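Local coordinates for protein exocyst complex component EXO70 (Saccharomyces cerevisiae, PDB 2B1E) that helps assemble the exocyst, the complex that tethers secretory vesicles to sites of exocytosis, at residues 200-203 / 208-211; 124-129 / 137-142. All blocks are in the same frame, centred on the assembly; numbering follows the deposited sequence.

Both interactions lie at or near the turns of helical hairpins, close together in the long helical rod of Exo70, and they come in series along the chain: interaction 2 (124-129 with 137-142) closes before interaction 1 (200-203 with 208-211) opens. Their centres lie 11 Å apart, and the two contacts touch directly. Ser124 OG is 2.8 Å from Leu201 O, a probable hydrogen bond that ties helix 117-132 to the C-terminal end of helix 180-201. Tyr202 OH packs 3.7 Å from Leu127 CD2, the same methyl that carries interaction 2. Interaction 2 is buried and wholly apolar, whereas interaction 1 lies at the surface and is bridged by water.

Interaction 1 (200-203 / 208-211); sequences DLYS and SKPH
Tyr202 and Lys209 meet at the turn of a helical hairpin, where helix 180-201 ends and helix 209-233 begins; it belongs to the stacked-helix architecture of the Exo70 rod. Tyr202 is the first residue to leave helical geometry, and its CB lies 4.0 Å from Lys209 CG. The phenol lies against Leu127 and Leu143 of helices 117-132 and 136-155, and its OH is 2.7 Å from a water that also reaches Ser208 OG at 3.1 Å. Ser203 follows in extended conformation and offers its backbone: its O is 3.4 Å from Lys209 CD, so the lysine's aliphatic part runs past a carbonyl. The lysine chain bends at CG-CD (chi3 66°), bringing the ammonium to the end of the first helix. There NZ forms a salt bridge with Asp199 and a hydrogen bond to Gln204 O, a setting of carboxylate and carbonyl oxygens that would be expected to favour the charged amine. A methionine in place of this lysine would probably leave the Asp199 carboxylate without its charged mate, and Gln204 O and the bridging water without this donor. That water accepts from Lys209 NZ at 2.8 Å and lies 3.1 Å from Tyr202 O, to which it can donate.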
loop_
_atom_site.group_PDB
_atom_site.type_symbol
_atom_site.label_atom_id
_atom_site.label_comp_id
_atom_site.label_asym_id
_atom_site.label_seq_id
_atom_site.Cartn_x
_atom_site.Cartn_y
_atom_site.Cartn_z
ATOM N N ASP A 200 1.838 -34.736 -12.064
ATOM C CA ASP A 200 2.416 -36.052 -11.801
ATOM C C ASP A 200 1.446 -37.188 -12.122
ATOM O O ASP A 200 1.852 -38.251 -12.587
ATOM C CB ASP A 200 2.836 -36.195 -10.322
ATOM C CG ASP A 200 4.216 -35.609 -10.028
ATOM O OD1 ASP A 200 4.978 -35.305 -10.973
ATOM O OD2 ASP A 200 4.545 -35.472 -8.829
ATOM N N LEU A 201 0.165 -36.953 -11.885
ATOM C CA LEU A 201 -0.851 -37.984 -12.078
ATOM C C LEU A 201 -1.325 -38.289 -13.494
ATOM O O LEU A 201 -1.736 -39.413 -13.773
ATOM C CB LEU A 201 -2.069 -37.660 -11.211
ATOM C CG LEU A 201 -1.882 -37.744 -9.689
ATOM C CD1 LEU A 201 -3.179 -37.374 -8.992
ATOM C CD2 LEU A 201 -1.462 -39.167 -9.296
ATOM N N TYR A 202 -1.271 -37.306 -14.383
ATOM C CA TYR A 202 -1.749 -37.509 -15.754
ATOM C C TYR A 202 -0.640 -37.393 -16.778
ATOM O O TYR A 202 0.491 -37.046 -16.442
ATOM C CB TYR A 202 -2.819 -36.468 -16.085
ATOM C CG TYR A 202 -4.090 -36.626 -15.295
ATOM C CD1 TYR A 202 -5.084 -37.497 -15.716
ATOM C CD2 TYR A 202 -4.298 -35.903 -14.126
ATOM C CE1 TYR A 202 -6.259 -37.643 -14.993
ATOM C CE2 TYR A 202 -5.469 -36.042 -13.397
ATOM C CZ TYR A 202 -6.443 -36.914 -13.836
ATOM O OH TYR A 202 -7.604 -37.062 -13.118
ATOM N N SER A 203 -0.979 -37.686 -18.030
ATOM C CA SER A 203 -0.022 -37.564 -19.116
ATOM C C SER A 203 0.177 -36.064 -19.296
ATOM O O SER A 203 -0.665 -35.268 -18.880
ATOM C CB SER A 203 -0.568 -38.207 -20.398
ATOM O OG SER A 203 -0.677 -39.614 -20.237
ATOM N N SER A 208 -8.140 -32.816 -19.486
ATOM C CA SER A 208 -8.823 -32.480 -18.244
ATOM C C SER A 208 -7.961 -31.929 -17.106
ATOM O O SER A 208 -8.491 -31.555 -16.056
ATOM C CB SER A 208 -9.589 -33.705 -17.746
ATOM O OG SER A 208 -8.713 -34.804 -17.578
ATOM N N LYS A 209 -6.647 -31.869 -17.305
ATOM C CA LYS A 209 -5.751 -31.380 -16.261
ATOM C C LYS A 209 -6.161 -30.045 -15.649
ATOM O O LYS A 209 -6.368 -29.950 -14.435
ATOM C CB LYS A 209 -4.314 -31.288 -16.784
ATOM C CG LYS A 209 -3.627 -32.633 -16.938
ATOM C CD LYS A 209 -2.254 -32.496 -17.592
ATOM C CE LYS A 209 -1.276 -31.745 -16.716
ATOM N NZ LYS A 209 0.047 -31.586 -17.388
ATOM N N PRO A 210 -6.281 -28.987 -16.470
ATOM C CA PRO A 210 -6.677 -27.716 -15.860
ATOM C C PRO A 210 -8.034 -27.776 -15.166
ATOM O O PRO A 210 -8.245 -27.114 -14.156
ATOM C CB PRO A 210 -6.640 -26.730 -17.035
ATOM C CG PRO A 210 -6.829 -27.590 -18.231
ATOM C CD PRO A 210 -6.031 -28.825 -17.913
ATOM N N HIS A 211 -8.944 -28.587 -15.695
ATOM C CA HIS A 211 -10.268 -28.723 -15.099
ATOM C C HIS A 211 -10.165 -29.353 -13.705
ATOM O O HIS A 211 -10.757 -28.859 -12.745
ATOM C CB HIS A 211 -11.160 -29.572 -16.009
ATOM C CG HIS A 211 -12.541 -29.795 -15.471
ATOM N ND1 HIS A 211 -13.383 -28.760 -15.126
ATOM C CD2 HIS A 211 -13.231 -30.935 -15.237
ATOM C CE1 HIS A 211 -14.534 -29.253 -14.702
ATOM N NE2 HIS A 211 -14.468 -30.572 -14.760
HETATM O O HOH W 1 1.141 -34.067 -16.682
HETATM O O HOH W 2 -9.313 -36.577 -15.123
#

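Interaction 2 (124-129 / 137-142); sequences SWILDY and SIIQDI
Helices 117-132 and 136-155 come together just before and after the short connection between them, with CA of Leu127 and CA of Ile139 6.5 Å apart as the nearest backbone pair. This is a helical hairpin, and near its turn the helices are close enough for a single residue on the second to meet two neighbours on the first. Ile139 is that residue, its side chain setting out directly toward helix 117-132. Leu127 brings the nearer surface: its CD2 methyl is 3.7 Å from Ile139 CG2 and 3.8 Å from Ile139 CG1, so one methyl rests against both branches that leave the isoleucine's CB. Leucine and isoleucine cross obliquely. The Leu127 torsion (chi1 -79°) keeps CG beside its own backbone N, and from there CD2 extends toward the facing helix. Ile139 sends CG1 anti to its N (chi1 -168°), while CD1 folds round toward Ile126, whose CG2 it approaches at 4.4 Å. That second touch is looser, and the longer arm of Ile126 leads away from helix 136-155. Phe90 of helix 66-94 packs on Ile126, Leu127 and Ile139 alike, adding an aromatic side chain from a third helix. Each helix keeps its own i to i+4 backbone bonds, such as Asp128 N to Ser124 O at 2.9 Å and Asp141 N to Ser137 O at 2.9 Å. What joins these two segments is therefore contact between branched hydrocarbon groups: its hold comes from burial and fit of shape, with neither charge nor directional polar bonding between them.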
loop_
_atom_site.group_PDB
_atom_site.type_symbol
_atom_site.label_atom_id
_atom_site.label_comp_id
_atom_site.label_asym_id
_atom_site.label_seq_id
_atom_site.Cartn_x
_atom_site.Cartn_y
_atom_site.Cartn_z
ATOM N N SER A 124 -2.187 -43.168 -10.547
ATOM C CA SER A 124 -2.277 -42.996 -11.994
ATOM C C SER A 124 -2.825 -44.227 -12.686
ATOM O O SER A 124 -3.607 -44.110 -13.632
ATOM C CB SER A 124 -0.907 -42.650 -12.588
ATOM O OG SER A 124 -0.485 -41.368 -12.162
ATOM N N TRP A 125 -2.405 -45.406 -12.226
ATOM C CA TRP A 125 -2.869 -46.649 -12.815
ATOM C C TRP A 125 -4.375 -46.805 -12.646
ATOM O O TRP A 125 -5.051 -47.294 -13.541
ATOM C CB TRP A 125 -2.156 -47.851 -12.180
ATOM C CG TRP A 125 -2.436 -49.162 -12.875
ATOM C CD1 TRP A 125 -3.402 -50.076 -12.556
ATOM C CD2 TRP A 125 -1.749 -49.689 -14.014
ATOM N NE1 TRP A 125 -3.359 -51.138 -13.428
ATOM C CE2 TRP A 125 -2.355 -50.927 -14.334
ATOM C CE3 TRP A 125 -0.684 -49.233 -14.801
ATOM C CZ2 TRP A 125 -1.928 -51.719 -15.410
ATOM C CZ3 TRP A 125 -0.258 -50.023 -15.878
ATOM C CH2 TRP A 125 -0.884 -51.251 -16.168
ATOM N N ILE A 126 -4.892 -46.392 -11.493
ATOM C CA ILE A 126 -6.312 -46.517 -11.220
ATOM C C ILE A 126 -7.110 -45.484 -12.011
ATOM O O ILE A 126 -8.192 -45.787 -12.521
ATOM C CB ILE A 126 -6.582 -46.433 -9.691
ATOM C CG1 ILE A 126 -5.991 -47.675 -9.009
ATOM C CG2 ILE A 126 -8.099 -46.373 -9.408
ATOM C CD1 ILE A 126 -6.019 -47.622 -7.484
ATOM N N LEU A 127 -6.574 -44.273 -12.134
ATOM C CA LEU A 127 -7.239 -43.239 -12.925
ATOM C C LEU A 127 -7.357 -43.720 -14.360
ATOM O O LEU A 127 -8.410 -43.592 -14.985
ATOM C CB LEU A 127 -6.437 -41.940 -12.906
ATOM C CG LEU A 127 -6.617 -41.126 -11.630
ATOM C CD1 LEU A 127 -5.494 -40.122 -11.520
ATOM C CD2 LEU A 127 -7.993 -40.448 -11.635
ATOM N N ASP A 128 -6.259 -44.263 -14.885
ATOM C CA ASP A 128 -6.253 -44.776 -16.248
ATOM C C ASP A 128 -7.222 -45.938 -16.393
ATOM O O ASP A 128 -7.923 -46.057 -17.399
ATOM C CB ASP A 128 -4.850 -45.222 -16.659
ATOM C CG ASP A 128 -3.956 -44.050 -17.049
ATOM O OD1 ASP A 128 -4.430 -43.145 -17.773
ATOM O OD2 ASP A 128 -2.778 -44.043 -16.647
ATOM N N TYR A 129 -7.263 -46.805 -15.392
ATOM C CA TYR A 129 -8.195 -47.924 -15.449
ATOM C C TYR A 129 -9.631 -47.397 -15.618
ATOM O O TYR A 129 -10.368 -47.820 -16.514
ATOM C CB TYR A 129 -8.134 -48.748 -14.155
ATOM C CG TYR A 129 -9.173 -49.856 -14.136
ATOM C CD1 TYR A 129 -8.911 -51.104 -14.712
ATOM C CD2 TYR A 129 -10.451 -49.628 -13.607
ATOM C CE1 TYR A 129 -9.900 -52.096 -14.764
ATOM C CE2 TYR A 129 -11.429 -50.601 -13.657
ATOM C CZ TYR A 129 -11.152 -51.828 -14.234
ATOM O OH TYR A 129 -12.146 -52.771 -14.280
ATOM N N SER A 137 -15.195 -39.455 -15.327
ATOM C CA SER A 137 -15.732 -38.394 -14.473
ATOM C C SER A 137 -15.910 -38.864 -13.037
ATOM O O SER A 137 -15.657 -38.116 -12.095
ATOM C CB SER A 137 -17.071 -37.869 -15.018
ATOM O OG SER A 137 -18.105 -38.835 -14.889
ATOM N N ILE A 138 -16.323 -40.112 -12.879
ATOM C CA ILE A 138 -16.547 -40.700 -11.562
ATOM C C ILE A 138 -15.275 -40.750 -10.705
ATOM O O ILE A 138 -15.268 -40.302 -9.556
ATOM C CB ILE A 138 -17.126 -42.135 -11.712
ATOM C CG1 ILE A 138 -18.388 -42.091 -12.580
ATOM C CG2 ILE A 138 -17.456 -42.719 -10.350
ATOM C CD1 ILE A 138 -18.865 -43.447 -13.061
ATOM N N ILE A 139 -14.190 -41.285 -11.254
ATOM C CA ILE A 139 -12.958 -41.362 -10.475
ATOM C C ILE A 139 -12.356 -39.964 -10.311
ATOM O O ILE A 139 -11.672 -39.679 -9.325
ATOM C CB ILE A 139 -11.937 -42.352 -11.127
ATOM C CG1 ILE A 139 -10.794 -42.632 -10.152
ATOM C CG2 ILE A 139 -11.398 -41.796 -12.424
ATOM C CD1 ILE A 139 -11.236 -43.348 -8.901
ATOM N N GLN A 140 -12.636 -39.076 -11.258
ATOM C CA GLN A 140 -12.126 -37.712 -11.163
ATOM C C GLN A 140 -12.806 -36.987 -9.992
ATOM O O GLN A 140 -12.141 -36.284 -9.228
ATOM C CB GLN A 140 -12.372 -36.957 -12.473
ATOM C CG GLN A 140 -11.758 -35.568 -12.505
ATOM C CD GLN A 140 -11.964 -34.885 -13.841
ATOM O OE1 GLN A 140 -11.655 -35.452 -14.889
ATOM N NE2 GLN A 140 -12.483 -33.659 -13.811
ATOM N N ASP A 141 -14.124 -37.166 -9.850
ATOM C CA ASP A 141 -14.865 -36.544 -8.746
ATOM C C ASP A 141 -14.358 -37.052 -7.390
ATOM O O ASP A 141 -14.308 -36.298 -6.417
ATOM C CB ASP A 141 -16.369 -36.814 -8.863
ATOM C CG ASP A 141 -17.007 -36.106 -10.058
ATOM O OD1 ASP A 141 -16.548 -35.004 -10.436
ATOM O OD2 ASP A 141 -17.985 -36.654 -10.610
ATOM N N ILE A 142 -13.980 -38.325 -7.330
ATOM C CA ILE A 142 -13.436 -38.907 -6.103
ATOM C C ILE A 142 -12.081 -38.267 -5.804
ATOM O O ILE A 142 -11.810 -37.866 -4.665
ATOM C CB ILE A 142 -13.278 -40.452 -6.230
ATOM C CG1 ILE A 142 -14.650 -41.113 -6.149
ATOM C CG2 ILE A 142 -12.388 -41.000 -5.098
ATOM C CD1 ILE A 142 -14.681 -42.551 -6.620
#